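PDB 5X3I: 1,3-alpha-isomaltosidase from Kribbella flavida DSM 17836, which hydrolyses the alpha-1,3-glucosidic linkages of the cyclic tetrasaccharide cyclobis-(1-6)-alpha-nigerosyl to give isomaltose, as part of its breakdown inside the cell. Local coordinates for residues Val420-Arg431 with His475-Tyr483; Thr540-Val548 with Ile683-Ala691. The protein carries 1 engineered substitution. One frame throughout, in Å; residues are numbered along the deposited sequence.

Contact 1 of 2, residues Val420-Arg431 with His475-Tyr483; sequences VLEADGTAYRNR and HAWGHDLVY
Leu481 covers one face of the Tyr428 ring: CD1 stands 4.1 Å from the ring centroid and 17° off the normal, a CH-pi contact, while CD2 of the same leucine touches ring atom CD1. At the edge of that ring, near its plane, lies the carbonyl oxygen of His475; the Tyr428 OH donates to His475 O over 2.7 Å, meeting it in the carbonyl plane. With CG anti to the backbone N (chi1 174°), Tyr428 swings its ring across to the 475-483 loop and brings its hydroxyl to that carbonyl. The Tyr483 ring carries Val420 CG1 over one face, 4.2 Å from the centroid, and its OH bonds to Asn493. Over the centre of the Arg431 guanidinium sits Trp477 O, 3.0 Å from CZ, an approach too poorly angled for a hydrogen bond; NE donates instead to Ile29 O. At the guanidinium edge, Glu422 OE2 forms a long salt bridge of 3.5 Å to Arg431 NH1.

Away from the rings, Leu421 and Val482 form a single antiparallel bridge, a hydrogen-bonded pair in which Val482 N donates to Leu421 O at 2.7 Å and Leu421 N donates back to Val482 O at 3.1 Å. A water takes the N-H of Ala423, donates to Glu422 OE1 and gives a weak bond to Asp480 OD1, which may ease the proximity of two acids. Both loops belong to the TIM-barrel domain, and His475 directly follows Glu474, an active-site residue by similarity. The bond from Tyr428 satisfies the His475 carbonyl and is consistent with a fixed backbone beside Glu474.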
# COMPACT_ATOMS: atom_id res chain seq x y z
N VAL A 420 16.40 -12.87 -0.46
CA VAL A 420 15.44 -13.47 -1.37
C VAL A 420 16.20 -13.88 -2.64
O VAL A 420 17.05 -13.14 -3.12
CB VAL A 420 14.29 -12.51 -1.71
CG1 VAL A 420 13.37 -13.11 -2.78
CG2 VAL A 420 13.50 -12.15 -0.46
N LEU A 421 15.89 -15.06 -3.16
CA LEU A 421 16.67 -15.66 -4.24
C LEU A 421 15.93 -15.73 -5.58
O LEU A 421 14.71 -15.84 -5.62
CB LEU A 421 17.10 -17.07 -3.86
CG LEU A 421 18.02 -17.28 -2.66
CD1 LEU A 421 18.34 -18.78 -2.51
CD2 LEU A 421 19.28 -16.46 -2.80
N GLU A 422 16.70 -15.68 -6.67
CA GLU A 422 16.18 -16.01 -7.99
C GLU A 422 16.08 -17.53 -8.11
O GLU A 422 16.55 -18.26 -7.24
CB GLU A 422 17.09 -15.48 -9.10
CG GLU A 422 17.34 -13.99 -9.08
CD GLU A 422 16.34 -13.21 -9.90
OE1 GLU A 422 15.35 -13.80 -10.39
OE2 GLU A 422 16.53 -11.99 -10.05
N ALA A 423 15.53 -17.99 -9.23
CA ALA A 423 15.37 -19.42 -9.46
C ALA A 423 16.73 -20.09 -9.58
O ALA A 423 16.89 -21.23 -9.17
CB ALA A 423 14.54 -19.66 -10.72
N ASP A 424 17.71 -19.36 -10.11
CA ASP A 424 19.04 -19.92 -10.33
C ASP A 424 19.91 -19.87 -9.07
O ASP A 424 21.08 -20.22 -9.12
CB ASP A 424 19.75 -19.21 -11.50
CG ASP A 424 20.10 -17.76 -11.20
OD1 ASP A 424 19.82 -17.27 -10.09
OD2 ASP A 424 20.68 -17.10 -12.09
N GLY A 425 19.35 -19.39 -7.97
CA GLY A 425 20.07 -19.42 -6.71
C GLY A 425 20.89 -18.19 -6.38
O GLY A 425 21.39 -18.06 -5.26
N THR A 426 21.05 -17.29 -7.35
CA THR A 426 21.66 -15.98 -7.08
C THR A 426 20.66 -15.09 -6.33
O THR A 426 19.46 -15.35 -6.36
CB THR A 426 22.09 -15.26 -8.37
OG1 THR A 426 20.94 -14.93 -9.15
CG2 THR A 426 23.06 -16.14 -9.20
N ALA A 427 21.15 -14.05 -5.67
CA ALA A 427 20.28 -13.16 -4.91
C ALA A 427 19.46 -12.27 -5.83
O ALA A 427 19.98 -11.73 -6.80
CB ALA A 427 21.09 -12.32 -3.93
N TYR A 428 18.19 -12.12 -5.52
CA TYR A 428 17.33 -11.20 -6.25
C TYR A 428 17.83 -9.77 -6.12
O TYR A 428 18.21 -9.34 -5.04
CB TYR A 428 15.89 -11.29 -5.75
CG TYR A 428 14.98 -10.26 -6.36
CD1 TYR A 428 14.56 -10.37 -7.68
CD2 TYR A 428 14.53 -9.17 -5.62
CE1 TYR A 428 13.73 -9.45 -8.24
CE2 TYR A 428 13.70 -8.24 -6.18
CZ TYR A 428 13.30 -8.38 -7.49
OH TYR A 428 12.47 -7.45 -8.05
N ARG A 429 17.81 -9.01 -7.20
CA ARG A 429 18.14 -7.62 -7.22
C ARG A 429 16.97 -6.73 -7.60
O ARG A 429 16.31 -6.93 -8.56
CB ARG A 429 19.28 -7.34 -8.17
CG ARG A 429 20.41 -8.32 -8.15
CD ARG A 429 21.25 -8.24 -6.94
NE ARG A 429 22.13 -7.09 -6.95
CZ ARG A 429 23.38 -7.12 -7.37
NH1 ARG A 429 23.85 -8.23 -7.82
NH2 ARG A 429 24.14 -6.06 -7.34
N ASN A 430 16.75 -5.74 -6.78
CA ASN A 430 15.69 -4.78 -6.97
C ASN A 430 15.65 -4.29 -8.41
O ASN A 430 16.57 -3.73 -8.90
CB ASN A 430 15.79 -3.62 -5.99
CG ASN A 430 14.54 -2.77 -5.94
OD1 ASN A 430 13.47 -3.21 -6.14
ND2 ASN A 430 14.72 -1.56 -5.62
N ARG A 431 14.57 -4.63 -9.06
CA ARG A 431 14.42 -4.55 -10.50
C ARG A 431 13.70 -3.29 -10.62
O ARG A 431 13.09 -3.06 -11.60
CB ARG A 431 13.53 -5.67 -11.05
CG ARG A 431 14.24 -6.91 -11.49
CD ARG A 431 13.52 -8.15 -11.04
NE ARG A 431 12.70 -8.81 -12.04
CZ ARG A 431 12.80 -10.11 -12.31
NH1 ARG A 431 13.69 -10.87 -11.69
NH2 ARG A 431 12.01 -10.69 -13.21
N HIS A 475 8.74 -4.62 -3.78
CA HIS A 475 9.86 -4.67 -4.71
C HIS A 475 10.07 -6.01 -5.41
O HIS A 475 10.85 -6.08 -6.35
CB HIS A 475 11.16 -4.30 -3.99
CG HIS A 475 10.99 -3.23 -2.95
ND1 HIS A 475 10.80 -1.90 -3.28
CD2 HIS A 475 10.94 -3.29 -1.60
CE1 HIS A 475 10.67 -1.19 -2.17
NE2 HIS A 475 10.75 -2.02 -1.14
N ALA A 476 9.41 -7.07 -4.96
CA ALA A 476 9.74 -8.37 -5.50
C ALA A 476 8.96 -8.61 -6.79
O ALA A 476 7.75 -8.76 -6.76
CB ALA A 476 9.43 -9.47 -4.50
N TRP A 477 9.68 -8.68 -7.89
CA TRP A 477 9.09 -9.07 -9.16
C TRP A 477 9.78 -10.31 -9.69
O TRP A 477 10.96 -10.28 -10.00
CB TRP A 477 9.20 -7.95 -10.20
CG TRP A 477 8.41 -6.72 -9.92
CD1 TRP A 477 7.42 -6.55 -8.99
CD2 TRP A 477 8.54 -5.46 -10.59
NE1 TRP A 477 6.94 -5.27 -9.03
CE2 TRP A 477 7.60 -4.58 -10.01
CE3 TRP A 477 9.36 -4.99 -11.62
CZ2 TRP A 477 7.47 -3.26 -10.43
CZ3 TRP A 477 9.22 -3.68 -12.04
CH2 TRP A 477 8.28 -2.84 -11.45
N GLY A 478 9.06 -11.42 -9.67
CA GLY A 478 9.22 -12.50 -10.61
C GLY A 478 8.43 -13.69 -10.11
O GLY A 478 8.31 -13.92 -8.91
N HIS A 479 8.04 -14.56 -11.03
CA HIS A 479 7.14 -15.64 -10.69
C HIS A 479 7.91 -16.77 -10.05
O HIS A 479 7.37 -17.54 -9.29
CB HIS A 479 6.39 -16.15 -11.94
CG HIS A 479 7.29 -16.82 -12.93
ND1 HIS A 479 8.21 -16.13 -13.69
CD2 HIS A 479 7.42 -18.12 -13.28
CE1 HIS A 479 8.86 -16.97 -14.47
NE2 HIS A 479 8.40 -18.19 -14.24
N ASP A 480 9.17 -16.90 -10.46
CA ASP A 480 10.05 -17.98 -10.01
C ASP A 480 11.01 -17.62 -8.88
O ASP A 480 11.95 -18.36 -8.64
CB ASP A 480 10.83 -18.55 -11.20
CG ASP A 480 11.58 -17.50 -11.94
OD1 ASP A 480 11.48 -16.31 -11.58
OD2 ASP A 480 12.27 -17.87 -12.91
N LEU A 481 10.86 -16.45 -8.26
CA LEU A 481 11.67 -16.11 -7.09
C LEU A 481 11.51 -17.19 -6.01
O LEU A 481 10.50 -17.87 -5.97
CB LEU A 481 11.29 -14.75 -6.52
CG LEU A 481 11.46 -13.52 -7.42
CD1 LEU A 481 11.22 -12.24 -6.64
CD2 LEU A 481 12.85 -13.50 -8.03
N VAL A 482 12.54 -17.40 -5.20
CA VAL A 482 12.48 -18.41 -4.15
C VAL A 482 12.67 -17.84 -2.74
O VAL A 482 13.67 -17.18 -2.46
CB VAL A 482 13.54 -19.50 -4.39
CG1 VAL A 482 13.48 -20.56 -3.28
CG2 VAL A 482 13.35 -20.14 -5.77
N TYR A 483 11.70 -18.12 -1.87
CA TYR A 483 11.72 -17.69 -0.48
C TYR A 483 12.05 -18.85 0.42
O TYR A 483 11.69 -19.99 0.13
CB TYR A 483 10.38 -17.09 -0.06
CG TYR A 483 10.05 -15.77 -0.69
CD1 TYR A 483 9.32 -15.70 -1.86
CD2 TYR A 483 10.47 -14.57 -0.11
CE1 TYR A 483 9.00 -14.50 -2.45
CE2 TYR A 483 10.16 -13.36 -0.69
CZ TYR A 483 9.42 -13.33 -1.86
OH TYR A 483 9.10 -12.14 -2.44
O HOH W 1 14.35 -16.04 -10.84
O HOH W 2 10.84 -3.87 -8.17
O HOH W 3 11.03 -1.62 -6.33
O HOH W 4 11.90 -14.13 -12.95

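Contact 2 of 2, residues Thr540-Val548 with Ile683-Ala691. With SO4 (sulfate ion), chain E; SO4 (sulfate ion), chain F.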
# COMPACT_ATOMS: atom_id res chain seq x y z
N THR A 540 -4.54 17.57 -4.53
CA THR A 540 -5.65 17.81 -5.46
C THR A 540 -6.90 17.34 -4.78
O THR A 540 -6.83 16.49 -3.89
CB THR A 540 -5.54 17.03 -6.81
OG1 THR A 540 -5.59 15.62 -6.57
CG2 THR A 540 -4.30 17.39 -7.59
N TRP A 541 -8.04 17.85 -5.22
CA TRP A 541 -9.30 17.38 -4.68
C TRP A 541 -9.54 15.94 -5.08
O TRP A 541 -10.11 15.16 -4.31
CB TRP A 541 -10.45 18.28 -5.14
CG TRP A 541 -10.29 19.67 -4.65
CD1 TRP A 541 -9.65 20.70 -5.27
CD2 TRP A 541 -10.74 20.19 -3.39
NE1 TRP A 541 -9.68 21.82 -4.50
CE2 TRP A 541 -10.35 21.54 -3.34
CE3 TRP A 541 -11.44 19.64 -2.32
CZ2 TRP A 541 -10.64 22.35 -2.24
CZ3 TRP A 541 -11.72 20.45 -1.23
CH2 TRP A 541 -11.33 21.79 -1.21
N GLN A 542 -9.10 15.57 -6.28
CA GLN A 542 -9.28 14.21 -6.75
C GLN A 542 -8.57 13.20 -5.84
O GLN A 542 -9.11 12.17 -5.51
CB GLN A 542 -8.79 14.07 -8.20
CG GLN A 542 -8.99 12.68 -8.76
CD GLN A 542 -8.58 12.54 -10.22
OE1 GLN A 542 -7.58 13.09 -10.66
NE2 GLN A 542 -9.36 11.79 -10.97
N ALA A 543 -7.35 13.52 -5.44
CA ALA A 543 -6.60 12.65 -4.53
C ALA A 543 -7.25 12.58 -3.14
O ALA A 543 -7.26 11.53 -2.51
CB ALA A 543 -5.17 13.11 -4.42
N PHE A 544 -7.79 13.70 -2.69
CA PHE A 544 -8.53 13.79 -1.43
C PHE A 544 -9.68 12.79 -1.47
O PHE A 544 -9.80 11.93 -0.59
CB PHE A 544 -9.01 15.24 -1.24
CG PHE A 544 -9.70 15.54 0.09
CD1 PHE A 544 -9.86 14.58 1.07
CD2 PHE A 544 -10.21 16.82 0.32
CE1 PHE A 544 -10.51 14.89 2.27
CE2 PHE A 544 -10.86 17.13 1.51
CZ PHE A 544 -11.00 16.16 2.49
N ARG A 545 -10.50 12.87 -2.51
CA ARG A 545 -11.63 11.95 -2.64
C ARG A 545 -11.16 10.50 -2.73
O ARG A 545 -11.70 9.64 -2.06
CB ARG A 545 -12.49 12.31 -3.86
CG ARG A 545 -13.14 13.68 -3.76
CD ARG A 545 -14.13 13.92 -4.90
NE ARG A 545 -13.46 14.20 -6.16
CZ ARG A 545 -13.19 15.42 -6.61
NH1 ARG A 545 -13.56 16.47 -5.90
NH2 ARG A 545 -12.59 15.59 -7.78
N SER A 546 -10.14 10.24 -3.55
CA SER A 546 -9.61 8.89 -3.66
C SER A 546 -9.15 8.37 -2.30
O SER A 546 -9.33 7.20 -1.96
CB SER A 546 -8.44 8.84 -4.65
OG SER A 546 -8.87 9.09 -5.97
N SER A 547 -8.58 9.27 -1.50
CA SER A 547 -8.03 8.87 -0.21
C SER A 547 -9.13 8.47 0.77
O SER A 547 -8.99 7.48 1.47
CB SER A 547 -7.17 10.00 0.35
OG SER A 547 -6.02 10.18 -0.46
N VAL A 548 -10.22 9.24 0.82
CA VAL A 548 -11.37 8.85 1.63
C VAL A 548 -11.86 7.44 1.25
O VAL A 548 -12.16 6.63 2.12
CB VAL A 548 -12.52 9.86 1.50
CG1 VAL A 548 -13.77 9.33 2.18
CG2 VAL A 548 -12.11 11.21 2.08
N ILE A 683 -19.61 11.45 9.75
CA ILE A 683 -18.75 12.46 9.14
C ILE A 683 -19.07 12.63 7.66
O ILE A 683 -19.36 11.66 6.98
CB ILE A 683 -17.27 12.07 9.29
CG1 ILE A 683 -16.99 11.47 10.67
CG2 ILE A 683 -16.37 13.25 8.98
CD1 ILE A 683 -17.31 12.39 11.83
N ASN A 684 -19.03 13.87 7.18
CA ASN A 684 -19.23 14.14 5.77
C ASN A 684 -18.24 15.17 5.23
O ASN A 684 -18.56 16.35 5.13
CB ASN A 684 -20.66 14.63 5.52
CG ASN A 684 -20.99 14.72 4.04
OD1 ASN A 684 -20.27 14.21 3.20
ND2 ASN A 684 -22.10 15.38 3.72
N PRO A 685 -17.04 14.71 4.85
CA PRO A 685 -15.94 15.55 4.40
C PRO A 685 -16.37 16.50 3.30
O PRO A 685 -17.18 16.12 2.46
CB PRO A 685 -14.93 14.54 3.87
CG PRO A 685 -15.22 13.30 4.62
CD PRO A 685 -16.69 13.28 4.81
N VAL A 686 -15.82 17.71 3.28
CA VAL A 686 -16.16 18.60 2.19
C VAL A 686 -15.10 18.41 1.11
O VAL A 686 -13.96 18.82 1.25
CB VAL A 686 -16.24 20.05 2.65
CG1 VAL A 686 -16.65 20.95 1.50
CG2 VAL A 686 -17.21 20.18 3.79
N LEU A 687 -15.53 17.77 0.03
CA LEU A 687 -14.65 17.28 -1.03
C LEU A 687 -14.55 18.13 -2.29
O LEU A 687 -13.99 17.69 -3.29
CB LEU A 687 -15.05 15.85 -1.39
CG LEU A 687 -14.87 14.93 -0.19
CD1 LEU A 687 -15.42 13.56 -0.47
CD2 LEU A 687 -13.41 14.84 0.20
N GLU A 688 -15.18 19.30 -2.29
CA GLU A 688 -15.11 20.18 -3.45
C GLU A 688 -14.74 21.62 -3.11
O GLU A 688 -15.14 22.14 -2.08
CB GLU A 688 -16.45 20.17 -4.19
CG GLU A 688 -16.73 18.88 -4.92
CD GLU A 688 -18.16 18.77 -5.38
OE1 GLU A 688 -18.53 17.72 -5.95
OE2 GLU A 688 -18.93 19.73 -5.15
N PRO A 689 -13.97 22.27 -3.99
CA PRO A 689 -13.63 23.68 -3.76
C PRO A 689 -14.83 24.59 -4.00
O PRO A 689 -15.66 24.28 -4.85
CB PRO A 689 -12.53 23.94 -4.79
CG PRO A 689 -12.86 23.00 -5.92
CD PRO A 689 -13.45 21.77 -5.28
N GLY A 690 -14.92 25.68 -3.25
CA GLY A 690 -15.95 26.67 -3.47
C GLY A 690 -17.28 26.41 -2.79
O GLY A 690 -18.21 27.19 -2.93
N ALA A 691 -17.39 25.32 -2.03
CA ALA A 691 -18.68 24.99 -1.41
C ALA A 691 -18.96 25.83 -0.17
O ALA A 691 -18.19 25.82 0.77
CB ALA A 691 -18.72 23.52 -1.06
S SO4 E . -8.21 18.77 -8.76
O1 SO4 E . -7.64 19.48 -7.60
O2 SO4 E . -8.89 17.55 -8.34
O3 SO4 E . -9.15 19.66 -9.41
O4 SO4 E . -7.11 18.43 -9.66
S SO4 F . -13.06 11.84 -8.98
O1 SO4 F . -14.52 11.85 -9.10
O2 SO4 F . -12.71 11.81 -7.56
O3 SO4 F . -12.52 10.65 -9.63
O4 SO4 F . -12.52 13.03 -9.63
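Trp541 and Pro689 open an interface between the TIM-barrel domain and the C-terminal domain of this family 31 hydrolase, in which the first turns of helix 541-556 pack against the loop between strands 681-683 and 693-698. Two CH-pi contacts lead the apolar part. Pro689 CD lies 3.6 Å from the centroid of the five-membered ring of Trp541, 9° off its normal, and Leu687 CD2 sits 3.4 Å above the centre of the Phe544 ring. A chi1 of -175° puts the Phe544 ring beside its own carbonyl carbon, on the loop side, where the methyl meets it. Leu687 CB packs against Arg545 CG at 3.7 Å. An alanine in place of Trp541 is likely to leave Pro689 without its aromatic platform and open a gap beside the Glu688 backbone.

The polar contacts run from the helix start to Arg545. Thr540 is the N-cap, its OG1 accepting from Ala543 N; of two sulfates, both probably from the crystallisation liquor, one takes the N-H groups of Trp541 and Gln542, the other Arg545 NE and NH2. The remaining arm turns to the loop: Arg545 NH1 donates a weak hydrogen bond to Leu687 O, 2.9 Å long but bent to 127°.

Contact 1 closes before contact 2 opens, so the two follow in series along the chain. Their centres are 40 Å apart, their nearest atoms about 20 Å, and they lie on opposite sides of the chain's centre. What they share is the TIM-barrel domain: contact 1 joins two of its loops, the one after helix 404-415 and the one after barrel strand 467-470, whereas helix 541-556, between barrel strands 531-533 and 562-565, brings the barrel into contact 2. Contact 1 is therefore internal to the barrel domain and adjoins the catalytic region, while contact 2, away from the annotated sites, joins the barrel to the C-terminal domain.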